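Local coordinates for protein soluble epoxide hydrolase (Bacillus megaterium, PDB 4INZ) that belongs to the epoxide hydrolases of the alpha/beta hydrolase fold, enzymes built on a mostly parallel beta sheet flanked by helices, at residues Asn245-Gly253 with Val294-Lys304. The protein carries 1 engineered substitution. Sequence-based numbering, arbitrary orientation.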
loop_
_atom_site.group_PDB
_atom_site.type_symbol
_atom_site.label_atom_id
_atom_site.label_comp_id
_atom_site.label_asym_id
_atom_site.label_seq_id
_atom_site.Cartn_x
_atom_site.Cartn_y
_atom_site.Cartn_z
ATOM N N ASN A 245 14.988 -9.390 8.705
ATOM C CA ASN A 245 14.919 -10.590 9.538
ATOM C C ASN A 245 13.643 -10.825 10.355
ATOM O O ASN A 245 13.522 -11.849 11.036
ATOM C CB ASN A 245 16.155 -10.688 10.434
ATOM C CG ASN A 245 17.397 -11.046 9.655
ATOM O OD1 ASN A 245 18.405 -10.341 9.709
ATOM N ND2 ASN A 245 17.325 -12.143 8.906
ATOM N N ILE A 246 12.693 -9.900 10.284
ATOM C CA ILE A 246 11.454 -10.044 11.042
ATOM C C ILE A 246 10.537 -11.037 10.334
ATOM O O ILE A 246 10.738 -11.334 9.162
ATOM C CB ILE A 246 10.734 -8.694 11.185
ATOM C CG1 ILE A 246 10.260 -8.208 9.815
ATOM C CG2 ILE A 246 11.663 -7.669 11.847
ATOM C CD1 ILE A 246 9.484 -6.909 9.854
ATOM N N PRO A 247 9.535 -11.570 11.049
ATOM C CA PRO A 247 8.592 -12.488 10.403
ATOM C C PRO A 247 7.701 -11.738 9.419
ATOM O O PRO A 247 7.157 -10.684 9.761
ATOM C CB PRO A 247 7.750 -13.013 11.574
ATOM C CG PRO A 247 8.566 -12.724 12.804
ATOM C CD PRO A 247 9.277 -11.445 12.491
ATOM N N VAL A 248 7.556 -12.286 8.218
ATOM C CA VAL A 248 6.779 -11.649 7.163
ATOM C C VAL A 248 5.806 -12.637 6.529
ATOM O O VAL A 248 6.142 -13.806 6.309
ATOM C CB VAL A 248 7.684 -11.078 6.052
ATOM C CG1 VAL A 248 6.842 -10.454 4.945
ATOM C CG2 VAL A 248 8.645 -10.045 6.628
ATOM N N GLN A 249 4.598 -12.154 6.248
ATOM C CA GLN A 249 3.603 -12.916 5.508
ATOM C C GLN A 249 3.231 -12.149 4.251
ATOM O O GLN A 249 2.872 -10.973 4.334
ATOM C CB GLN A 249 2.334 -13.109 6.340
ATOM C CG GLN A 249 1.187 -13.740 5.540
ATOM C CD GLN A 249 1.345 -15.243 5.383
ATOM O OE1 GLN A 249 1.582 -15.958 6.359
ATOM N NE2 GLN A 249 1.218 -15.728 4.154
ATOM N N ILE A 250 3.311 -12.816 3.097
ATOM C CA ILE A 250 2.819 -12.262 1.845
ATOM C C ILE A 250 1.460 -12.879 1.537
ATOM O O ILE A 250 1.284 -14.091 1.677
ATOM C CB ILE A 250 3.728 -12.611 0.658
ATOM C CG1 ILE A 250 5.178 -12.202 0.923
ATOM C CG2 ILE A 250 3.176 -12.014 -0.631
ATOM C CD1 ILE A 250 5.340 -10.824 1.436
ATOM N N ILE A 251 0.505 -12.045 1.129
ATOM C CA ILE A 251 -0.812 -12.514 0.688
ATOM C C ILE A 251 -1.069 -11.895 -0.678
ATOM O O ILE A 251 -1.242 -10.685 -0.793
ATOM C CB ILE A 251 -1.918 -12.116 1.681
ATOM C CG1 ILE A 251 -1.564 -12.649 3.077
ATOM C CG2 ILE A 251 -3.271 -12.655 1.217
ATOM C CD1 ILE A 251 -2.544 -12.255 4.178
ATOM N N TRP A 252 -1.079 -12.729 -1.715
ATOM C CA TRP A 252 -0.851 -12.245 -3.071
ATOM C C TRP A 252 -1.911 -12.729 -4.037
ATOM O O TRP A 252 -2.122 -13.934 -4.171
ATOM C CB TRP A 252 0.509 -12.761 -3.551
ATOM C CG TRP A 252 0.976 -12.143 -4.834
ATOM C CD1 TRP A 252 0.662 -12.540 -6.101
ATOM C CD2 TRP A 252 1.854 -11.021 -4.970
ATOM N NE1 TRP A 252 1.292 -11.730 -7.021
ATOM C CE2 TRP A 252 2.032 -10.792 -6.351
ATOM C CE3 TRP A 252 2.514 -10.193 -4.061
ATOM C CZ2 TRP A 252 2.840 -9.766 -6.840
ATOM C CZ3 TRP A 252 3.321 -9.176 -4.551
ATOM C CH2 TRP A 252 3.471 -8.970 -5.926
ATOM N N GLY A 253 -2.566 -11.795 -4.725
ATOM C CA GLY A 253 -3.558 -12.159 -5.720
ATOM C C GLY A 253 -2.875 -12.467 -7.037
ATOM O O GLY A 253 -2.238 -11.591 -7.624
ATOM N N VAL A 294 -8.347 -14.289 3.176
ATOM C CA VAL A 294 -7.258 -13.437 3.645
ATOM C C VAL A 294 -7.188 -13.399 5.173
ATOM O O VAL A 294 -6.113 -13.566 5.773
ATOM C CB VAL A 294 -7.420 -12.002 3.103
ATOM C CG1 VAL A 294 -6.539 -11.029 3.878
ATOM C CG2 VAL A 294 -7.101 -11.961 1.603
ATOM N N ASN A 295 -8.335 -13.186 5.805
ATOM C CA ASN A 295 -8.369 -13.070 7.261
ATOM C C ASN A 295 -7.875 -14.339 7.938
ATOM O O ASN A 295 -7.173 -14.284 8.951
ATOM C CB ASN A 295 -9.767 -12.690 7.752
ATOM C CG ASN A 295 -10.102 -11.233 7.462
ATOM O OD1 ASN A 295 -9.222 -10.447 7.091
ATOM N ND2 ASN A 295 -11.372 -10.861 7.646
ATOM N N ASN A 296 -8.222 -15.486 7.371
ATOM C CA ASN A 296 -7.802 -16.745 7.974
ATOM C C ASN A 296 -6.295 -16.961 7.854
ATOM O O ASN A 296 -5.671 -17.531 8.749
ATOM C CB ASN A 296 -8.585 -17.923 7.396
ATOM C CG ASN A 296 -9.994 -18.002 7.951
ATOM O OD1 ASN A 296 -10.280 -17.449 9.016
ATOM N ND2 ASN A 296 -10.883 -18.680 7.232
ATOM N N VAL A 297 -5.719 -16.494 6.749
ATOM C CA VAL A 297 -4.272 -16.573 6.558
ATOM C C VAL A 297 -3.555 -15.618 7.517
ATOM O O VAL A 297 -2.520 -15.966 8.101
ATOM C CB VAL A 297 -3.868 -16.272 5.094
ATOM C CG1 VAL A 297 -2.344 -16.167 4.965
ATOM C CG2 VAL A 297 -4.409 -17.368 4.166
ATOM N N MET A 298 -4.114 -14.424 7.695
ATOM C CA MET A 298 -3.538 -13.474 8.639
ATOM C C MET A 298 -3.520 -14.065 10.041
ATOM O O MET A 298 -2.498 -14.013 10.717
ATOM C CB MET A 298 -4.283 -12.135 8.612
ATOM C CG MET A 298 -4.088 -11.377 7.308
ATOM S SD MET A 298 -5.083 -9.868 7.208
ATOM C CE MET A 298 -4.407 -8.918 8.577
ATOM N N TRP A 299 -4.642 -14.639 10.473
ATOM C CA TRP A 299 -4.691 -15.292 11.784
ATOM C C TRP A 299 -3.646 -16.395 11.880
ATOM O O TRP A 299 -2.934 -16.519 12.884
ATOM C CB TRP A 299 -6.072 -15.893 12.054
ATOM C CG TRP A 299 -7.054 -14.916 12.620
ATOM C CD1 TRP A 299 -8.273 -14.578 12.100
ATOM C CD2 TRP A 299 -6.901 -14.149 13.817
ATOM N NE1 TRP A 299 -8.888 -13.649 12.904
ATOM C CE2 TRP A 299 -8.067 -13.365 13.963
ATOM C CE3 TRP A 299 -5.890 -14.041 14.776
ATOM C CZ2 TRP A 299 -8.250 -12.488 15.037
ATOM C CZ3 TRP A 299 -6.077 -13.168 15.848
ATOM C CH2 TRP A 299 -7.247 -12.407 15.966
ATOM N N ASN A 300 -3.563 -17.205 10.834
ATOM C CA ASN A 300 -2.619 -18.312 10.837
ATOM C C ASN A 300 -1.194 -17.811 11.084
ATOM O O ASN A 300 -0.449 -18.361 11.904
ATOM C CB ASN A 300 -2.698 -19.079 9.522
ATOM C CG ASN A 300 -1.889 -20.351 9.552
ATOM O OD1 ASN A 300 -2.276 -21.336 10.194
ATOM N ND2 ASN A 300 -0.756 -20.343 8.855
ATOM N N PHE A 301 -0.834 -16.754 10.370
ATOM C CA PHE A 301 0.465 -16.112 10.507
ATOM C C PHE A 301 0.686 -15.521 11.900
ATOM O O PHE A 301 1.725 -15.751 12.532
ATOM C CB PHE A 301 0.589 -15.010 9.447
ATOM C CG PHE A 301 1.791 -14.134 9.619
ATOM C CD1 PHE A 301 3.073 -14.652 9.481
ATOM C CD2 PHE A 301 1.643 -12.787 9.896
ATOM C CE1 PHE A 301 4.181 -13.838 9.627
ATOM C CE2 PHE A 301 2.756 -11.962 10.049
ATOM C CZ PHE A 301 4.019 -12.489 9.911
ATOM N N LEU A 302 -0.287 -14.756 12.380
ATOM C CA LEU A 302 -0.150 -14.078 13.672
ATOM C C LEU A 302 -0.035 -15.075 14.822
ATOM O O LEU A 302 0.575 -14.785 15.858
ATOM C CB LEU A 302 -1.334 -13.134 13.903
ATOM C CG LEU A 302 -1.429 -11.949 12.931
ATOM C CD1 LEU A 302 -2.828 -11.363 12.887
ATOM C CD2 LEU A 302 -0.393 -10.874 13.281
ATOM N N ASN A 303 -0.628 -16.250 14.642
ATOM C CA ASN A 303 -0.668 -17.249 15.713
ATOM C C ASN A 303 0.470 -18.261 15.680
ATOM O O ASN A 303 0.657 -19.011 16.641
ATOM C CB ASN A 303 -2.000 -18.010 15.705
ATOM C CG ASN A 303 -3.174 -17.139 16.091
ATOM O OD1 ASN A 303 -3.031 -16.191 16.862
ATOM N ND2 ASN A 303 -4.351 -17.467 15.563
ATOM N N LYS A 304 1.224 -18.306 14.585
ATOM C CA LYS A 304 2.234 -19.356 14.455
ATOM C C LYS A 304 3.619 -18.913 14.922
ATOM O O LYS A 304 4.539 -19.731 14.968
ATOM C CB LYS A 304 2.270 -19.958 13.035
ATOM C CG LYS A 304 2.956 -19.129 11.958
ATOM C CD LYS A 304 2.777 -19.810 10.588
ATOM C CE LYS A 304 3.503 -19.076 9.451
ATOM N NZ LYS A 304 3.223 -19.655 8.085
ATOM O OXT LYS A 304 3.837 -17.754 15.288
HETATM O O HOH W 1 0.726 -18.495 7.175
#
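Gln249 CB sits over one face of the Phe301 ring, 3.5 Å from its centroid and 12° off the ring normal, a CH-pi contact. At the ring edge Phe301 CZ meets Pro247 O at 3.6 Å, and Pro247 CB touches the same carbon. With its CG anti to the backbone N (chi1 172°) and a bend at chi2, the glutamine runs past the phenylalanine in the opposite direction and brings Gln249 OE1 to within 3.4 Å of Phe301 CB. The other apolar contacts gather on Ile251. Ile251 CD1 lies 3.6 Å from Met298 CG and meets Val297 CG1 tip to tip, while Ile251 CG2 packs on Val294 CG2 at 3.9 Å.

No direct hydrogen bond joins strand and helix, yet the Gln249 amide is gripped at both ends. Gln249 NE2 donates to Ile250 O (3.0 Å) from above the carbonyl plane, and Gln249 OE1 accepts from a water whose oxygen is 2.8 Å away and which in turn accepts from Asn300 ND2 and Lys304 NZ. Lys304 NZ also bonds Ser275 OG on strand 274-279.

Strand 248-253, between strands 131-137 and 274-279, runs nearly antiparallel to residues 294-303 (168°, axes 9.4 Å apart); these belong to helix 291-303, the C-terminal helix laid against the central sheet of an alpha/beta hydrolase fold.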